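PDB 5OLT: cellulose biosynthesis protein BcsG from Salmonella typhimurium LT2, which is required for cellulose biosynthesis, its extramembrane domain being a zinc-binding member of the alkaline phosphatase family. Local coordinates for residues A[42-47]-A[349-354]; A[85-90]-A[244-249]. All coordinates share one frame; numbering follows the deposited sequence. Where two conformers were deposited one is given.

Contact 1: A[42-47]-A[349-354]; sequences EKRKTT and PQTAPV
R44 reaches across to the backbone of Q350, and one carbonyl oxygen takes both terminal nitrogens of its guanidinium. The path begins at CB, which points toward 349-354. The chain runs straight through CD and then bends at chi3 (81°). This bend turns the planar group so that its NH1/NH2 end meets the Q350 carbonyl. NH1 of R44 donates to O of Q350 at 2.8 Å. NH2 of R44 donates to the same O at 2.9 Å. CZ of R44 is therefore only 3.3 Å from that oxygen. Both bonds are bent, with N-H...O angles of 145° and 143°, because two divergent N-H groups share one acceptor. The oxygen lies almost in the guanidinium plane. The donors, however, are tilted off the carbonyl plane. The two bonds hold the NH1/NH2 end on the oxygen, though a single acceptor does not by itself stop the group turning about the line from CZ to O. P349 and T351 come in obliquely to it: CB of P349 is 3.3 Å from NH2 of R44, and OG1 of T351 is 3.6 Å from NH1 of R44. NH1 also forms a salt bridge with E41, while D17 accepts a hydrogen bond from the backbone N of Q350 and makes a long, weak ion pair with NH2 of R44. The contact joins the loop after helix 27-42 to the loop between helix 341-345 and strand 355-357. Helix 318-328 packs against both loops, with L319 touching R44 and E323 touching P349. At the far end V354 rests on W33, L34 and F37 of helix 27-42.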
loop_
_atom_site.group_PDB
_atom_site.type_symbol
_atom_site.label_atom_id
_atom_site.label_comp_id
_atom_site.label_asym_id
_atom_site.label_seq_id
_atom_site.Cartn_x
_atom_site.Cartn_y
_atom_site.Cartn_z
ATOM N N GLU A 42 -16.100 3.356 -8.700
ATOM C CA GLU A 42 -17.075 3.481 -7.622
ATOM C C GLU A 42 -17.937 2.213 -7.499
ATOM O O GLU A 42 -18.503 1.972 -6.425
ATOM C CB GLU A 42 -17.928 4.729 -7.828
ATOM C CG GLU A 42 -18.867 5.000 -6.673
ATOM C CD GLU A 42 -18.837 6.406 -6.149
ATOM O OE1 GLU A 42 -18.364 7.358 -6.831
ATOM O OE2 GLU A 42 -19.368 6.560 -5.025
ATOM N N LYS A 43 -17.987 1.403 -8.566
ATOM C CA LYS A 43 -18.744 0.154 -8.564
ATOM C C LYS A 43 -17.933 -1.038 -8.060
ATOM O O LYS A 43 -18.460 -2.137 -7.957
ATOM C CB LYS A 43 -19.265 -0.123 -9.984
ATOM C CG LYS A 43 -20.268 0.934 -10.479
ATOM C CD LYS A 43 -20.853 0.456 -11.796
ATOM C CE LYS A 43 -21.848 1.447 -12.338
ATOM N NZ LYS A 43 -23.254 1.074 -12.051
ATOM N N ARG A 44 -16.661 -0.828 -7.739
ATOM C CA ARG A 44 -15.761 -1.941 -7.395
ATOM C C ARG A 44 -15.641 -2.080 -5.900
ATOM O O ARG A 44 -15.503 -1.100 -5.175
ATOM C CB ARG A 44 -14.347 -1.692 -7.963
ATOM C CG ARG A 44 -14.322 -1.512 -9.454
ATOM C CD ARG A 44 -12.910 -1.244 -9.960
ATOM N NE ARG A 44 -12.165 -2.493 -10.095
ATOM C CZ ARG A 44 -10.923 -2.562 -10.577
ATOM N NH1 ARG A 44 -10.223 -1.460 -10.828
ATOM N NH2 ARG A 44 -10.340 -3.745 -10.719
ATOM N N LYS A 45 -15.690 -3.332 -5.439
ATOM C CA LYS A 45 -15.488 -3.613 -4.023
ATOM C C LYS A 45 -15.028 -5.045 -3.895
ATOM O O LYS A 45 -15.327 -5.890 -4.744
ATOM C CB LYS A 45 -16.752 -3.332 -3.193
ATOM C CG LYS A 45 -17.874 -4.320 -3.387
ATOM C CD LYS A 45 -18.977 -4.093 -2.355
ATOM C CE LYS A 45 -19.967 -5.263 -2.368
ATOM N NZ LYS A 45 -20.938 -5.247 -1.234
ATOM N N THR A 46 -14.280 -5.267 -2.832
ATOM C CA THR A 46 -13.983 -6.613 -2.370
ATOM C C THR A 46 -15.169 -7.079 -1.558
ATOM O O THR A 46 -15.631 -6.413 -0.657
ATOM C CB THR A 46 -12.764 -6.583 -1.464
ATOM O OG1 THR A 46 -11.735 -5.892 -2.151
ATOM C CG2 THR A 46 -12.325 -7.987 -1.120
ATOM N N THR A 47 -15.658 -8.257 -1.845
ATOM C CA THR A 47 -16.709 -8.767 -0.939
ATOM C C THR A 47 -16.108 -9.687 0.113
ATOM O O THR A 47 -15.508 -10.708 -0.229
ATOM C CB THR A 47 -17.837 -9.454 -1.699
ATOM O OG1 THR A 47 -18.432 -8.479 -2.563
ATOM C CG2 THR A 47 -18.905 -9.953 -0.747
ATOM N N PRO A 349 -7.543 -7.759 -9.043
ATOM C CA PRO A 349 -8.022 -6.536 -9.709
ATOM C C PRO A 349 -6.878 -5.664 -10.220
ATOM O O PRO A 349 -5.871 -5.446 -9.527
ATOM C CB PRO A 349 -8.789 -5.802 -8.617
ATOM C CG PRO A 349 -8.354 -6.401 -7.355
ATOM C CD PRO A 349 -7.892 -7.811 -7.622
ATOM N N GLN A 350 -7.045 -5.174 -11.443
ATOM C CA GLN A 350 -6.095 -4.210 -12.033
ATOM C C GLN A 350 -6.714 -2.842 -11.894
ATOM O O GLN A 350 -7.947 -2.710 -11.901
ATOM C CB GLN A 350 -5.857 -4.473 -13.527
ATOM C CG GLN A 350 -5.290 -5.875 -13.740
ATOM C CD GLN A 350 -5.003 -6.180 -15.181
ATOM O OE1 GLN A 350 -4.491 -5.352 -15.916
ATOM N NE2 GLN A 350 -5.269 -7.432 -15.577
ATOM N N THR A 351 -5.859 -1.834 -11.763
ATOM C CA THR A 351 -6.324 -0.458 -11.575
ATOM C C THR A 351 -5.416 0.421 -12.400
ATOM O O THR A 351 -4.174 0.295 -12.341
ATOM C CB THR A 351 -6.230 -0.047 -10.084
ATOM O OG1 THR A 351 -6.979 -0.984 -9.286
ATOM C CG2 THR A 351 -6.801 1.365 -9.877
ATOM N N ALA A 352 -6.008 1.306 -13.195
ATOM C CA ALA A 352 -5.201 2.247 -13.979
ATOM C C ALA A 352 -4.407 3.151 -13.022
ATOM O O ALA A 352 -4.892 3.458 -11.902
ATOM C CB ALA A 352 -6.093 3.080 -14.915
ATOM N N PRO A 353 -3.197 3.571 -13.451
ATOM C CA PRO A 353 -2.351 4.431 -12.588
ATOM C C PRO A 353 -2.775 5.888 -12.642
ATOM O O PRO A 353 -2.275 6.672 -13.413
ATOM C CB PRO A 353 -0.947 4.223 -13.160
ATOM C CG PRO A 353 -1.213 3.967 -14.599
ATOM C CD PRO A 353 -2.442 3.079 -14.620
ATOM N N VAL A 354 -3.750 6.196 -11.841
ATOM C CA VAL A 354 -4.257 7.555 -11.685
ATOM C C VAL A 354 -3.832 8.014 -10.303
ATOM O O VAL A 354 -3.998 7.281 -9.323
ATOM C CB VAL A 354 -5.795 7.557 -11.774
ATOM C CG1 VAL A 354 -6.359 8.940 -11.431
ATOM C CG2 VAL A 354 -6.232 7.069 -13.167
#

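Contact 2: A[85-90]-A[244-249]; sequences WSHFDI and ELDAFF
ND1 of H87 meets OD1 of D246 in a His-carboxylate hydrogen bond modelled at 2.4 Å, a very short length that is doubtful because both residues have two deposited conformers. The carboxylate meets the imidazole at its edge, and the two planes are nearly coplanar. Beside this polar pair, F88 and F249 form an offset edge-to-face stack. The edge of F249 is turned toward the face of F88, with centroids 5.9 Å apart and planes at 84°. The closest atoms are CZ of F249 and CE1 of F88, at 4.2 Å. CB of F249 points toward 85-90, and chi1 of -75° carries the ring on so that its CZ edge reaches F88. F249 also meets F299 edge-to-face and touches V261 of strand 259-265, while F88 touches V263 of the same strand. The backbone O of H87 accepts a hydrogen bond from K297, and D89 and I90 then face V296 in a classic beta bulge where the chain enters strand 90-96. Helix 234-255 thus packs on the mixed sheet, in the helix-on-sheet layering of the alpha/beta fold of the alkaline phosphatase family.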
loop_
_atom_site.group_PDB
_atom_site.type_symbol
_atom_site.label_atom_id
_atom_site.label_comp_id
_atom_site.label_asym_id
_atom_site.label_seq_id
_atom_site.Cartn_x
_atom_site.Cartn_y
_atom_site.Cartn_z
ATOM N N TRP A 85 13.979 -7.770 -1.053
ATOM C CA TRP A 85 13.066 -7.910 -2.179
ATOM C C TRP A 85 12.857 -9.349 -2.548
ATOM O O TRP A 85 11.777 -9.701 -2.969
ATOM C CB TRP A 85 13.490 -7.090 -3.418
ATOM C CG TRP A 85 13.807 -5.679 -3.045
ATOM C CD1 TRP A 85 15.027 -5.059 -3.156
ATOM C CD2 TRP A 85 12.912 -4.716 -2.477
ATOM N NE1 TRP A 85 14.947 -3.783 -2.680
ATOM C CE2 TRP A 85 13.662 -3.533 -2.274
ATOM C CE3 TRP A 85 11.527 -4.725 -2.124
ATOM C CZ2 TRP A 85 13.099 -2.385 -1.716
ATOM C CZ3 TRP A 85 10.992 -3.577 -1.573
ATOM C CH2 TRP A 85 11.780 -2.434 -1.372
ATOM N N SER A 86 13.895 -10.159 -2.374
ATOM C CA SER A 86 13.822 -11.549 -2.732
ATOM C C SER A 86 13.076 -12.384 -1.693
ATOM O O SER A 86 12.790 -13.562 -1.964
ATOM C CB SER A 86 15.249 -12.092 -2.973
ATOM O OG SER A 86 15.932 -12.219 -1.747
ATOM N N HIS A 87 12.753 -11.805 -0.522
ATOM C CA HIS A 87 12.152 -12.563 0.536
ATOM C C HIS A 87 10.635 -12.588 0.506
ATOM O O HIS A 87 10.017 -13.430 1.121
ATOM C CB HIS A 87 12.767 -12.132 1.869
ATOM C CG HIS A 87 14.233 -12.460 1.958
ATOM N ND1 HIS A 87 15.088 -11.846 2.844
ATOM C CD2 HIS A 87 15.006 -13.301 1.226
ATOM C CE1 HIS A 87 16.309 -12.321 2.690
ATOM N NE2 HIS A 87 16.292 -13.186 1.697
ATOM N N PHE A 88 10.039 -11.745 -0.310
ATOM C CA PHE A 88 8.569 -11.748 -0.426
ATOM C C PHE A 88 8.040 -12.967 -1.160
ATOM O O PHE A 88 8.755 -13.602 -1.924
ATOM C CB PHE A 88 8.113 -10.482 -1.181
ATOM C CG PHE A 88 8.260 -9.221 -0.373
ATOM C CD1 PHE A 88 7.355 -8.928 0.644
ATOM C CD2 PHE A 88 9.321 -8.370 -0.615
ATOM C CE1 PHE A 88 7.509 -7.769 1.398
ATOM C CE2 PHE A 88 9.512 -7.208 0.149
ATOM C CZ PHE A 88 8.605 -6.912 1.155
ATOM N N ASP A 89 6.780 -13.278 -0.932
ATOM C CA ASP A 89 6.099 -14.287 -1.721
ATOM C C ASP A 89 5.512 -13.693 -2.974
ATOM O O ASP A 89 5.475 -14.346 -3.998
ATOM C CB ASP A 89 4.987 -14.958 -0.927
ATOM C CG ASP A 89 5.484 -15.746 0.251
ATOM O OD1 ASP A 89 6.663 -16.216 0.242
ATOM O OD2 ASP A 89 4.671 -15.943 1.184
ATOM N N ILE A 90 5.054 -12.442 -2.901
ATOM C CA ILE A 90 4.388 -11.735 -3.990
ATOM C C ILE A 90 4.992 -10.341 -4.038
ATOM O O ILE A 90 5.089 -9.685 -2.982
ATOM C CB ILE A 90 2.874 -11.649 -3.723
ATOM C CG1 ILE A 90 2.237 -13.034 -3.609
ATOM C CG2 ILE A 90 2.203 -10.786 -4.804
ATOM C CD1 ILE A 90 0.826 -12.995 -3.022
ATOM N N GLU A 244 16.482 -4.065 8.957
ATOM C CA GLU A 244 15.633 -4.330 10.108
ATOM C C GLU A 244 14.397 -5.134 9.722
ATOM O O GLU A 244 14.013 -6.029 10.465
ATOM C CB GLU A 244 15.268 -3.046 10.831
ATOM C CG GLU A 244 16.472 -2.471 11.558
ATOM C CD GLU A 244 16.118 -1.390 12.557
ATOM O OE1 GLU A 244 14.990 -0.841 12.552
ATOM O OE2 GLU A 244 17.027 -1.063 13.376
ATOM N N LEU A 245 13.789 -4.819 8.576
ATOM C CA LEU A 245 12.635 -5.610 8.136
ATOM C C LEU A 245 13.045 -7.053 7.868
ATOM O O LEU A 245 12.327 -7.977 8.262
ATOM C CB LEU A 245 11.992 -4.987 6.898
ATOM C CG LEU A 245 11.318 -3.632 7.130
ATOM C CD1 LEU A 245 10.850 -3.087 5.781
ATOM C CD2 LEU A 245 10.149 -3.755 8.114
ATOM N N ASP A 246 14.194 -7.258 7.228
ATOM C CA ASP A 246 14.640 -8.616 6.975
ATOM C C ASP A 246 14.938 -9.374 8.251
ATOM O O ASP A 246 14.590 -10.556 8.359
ATOM C CB ASP A 246 15.854 -8.603 6.045
ATOM C CG ASP A 246 15.892 -9.801 5.139
ATOM O OD1 ASP A 246 14.819 -10.195 4.599
ATOM O OD2 ASP A 246 16.994 -10.345 4.970
ATOM N N ALA A 247 15.534 -8.705 9.235
ATOM C CA ALA A 247 15.803 -9.300 10.537
ATOM C C ALA A 247 14.477 -9.678 11.191
ATOM O O ALA A 247 14.353 -10.777 11.741
ATOM C CB ALA A 247 16.601 -8.360 11.408
ATOM N N PHE A 248 13.477 -8.802 11.099
ATOM C CA PHE A 248 12.195 -9.131 11.641
ATOM C C PHE A 248 11.517 -10.293 10.931
ATOM O O PHE A 248 10.903 -11.138 11.594
ATOM C CB PHE A 248 11.273 -7.907 11.669
ATOM C CG PHE A 248 10.024 -8.194 12.412
ATOM C CD1 PHE A 248 10.118 -8.487 13.796
ATOM C CD2 PHE A 248 8.804 -8.237 11.778
ATOM C CE1 PHE A 248 9.009 -8.774 14.540
ATOM C CE2 PHE A 248 7.639 -8.555 12.548
ATOM C CZ PHE A 248 7.771 -8.842 13.915
ATOM N N PHE A 249 11.637 -10.369 9.608
ATOM C CA PHE A 249 11.076 -11.509 8.888
ATOM C C PHE A 249 11.691 -12.791 9.446
ATOM O O PHE A 249 10.987 -13.792 9.633
ATOM C CB PHE A 249 11.335 -11.382 7.393
ATOM C CG PHE A 249 10.466 -10.369 6.688
ATOM C CD1 PHE A 249 9.581 -9.513 7.382
ATOM C CD2 PHE A 249 10.512 -10.288 5.296
ATOM C CE1 PHE A 249 8.781 -8.581 6.681
ATOM C CE2 PHE A 249 9.717 -9.383 4.606
ATOM C CZ PHE A 249 8.869 -8.523 5.294
#

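Overall arrangement
The chain's centre lies between contacts 1 and 2. Their centres are 27 Å apart and their nearest atoms about 11 Å, so they do not touch. Both segments of contact 2 fall in the stretch of chain between 42-47 and 349-354. Contact 1 ties two loops together with a charged side chain, whereas contact 2 sets the end of helix 84-87 and the residue that follows it against helix 234-255. Neither supplies a ligand of the zinc ion, which C67, S102, E266 and H267 bind. Contact 2 is linked to that site through strand 259-265, which ends just before E266 and H267. Contact 1 lies near the C114-C130 disulfide, since R44 bonds through its backbone to G115.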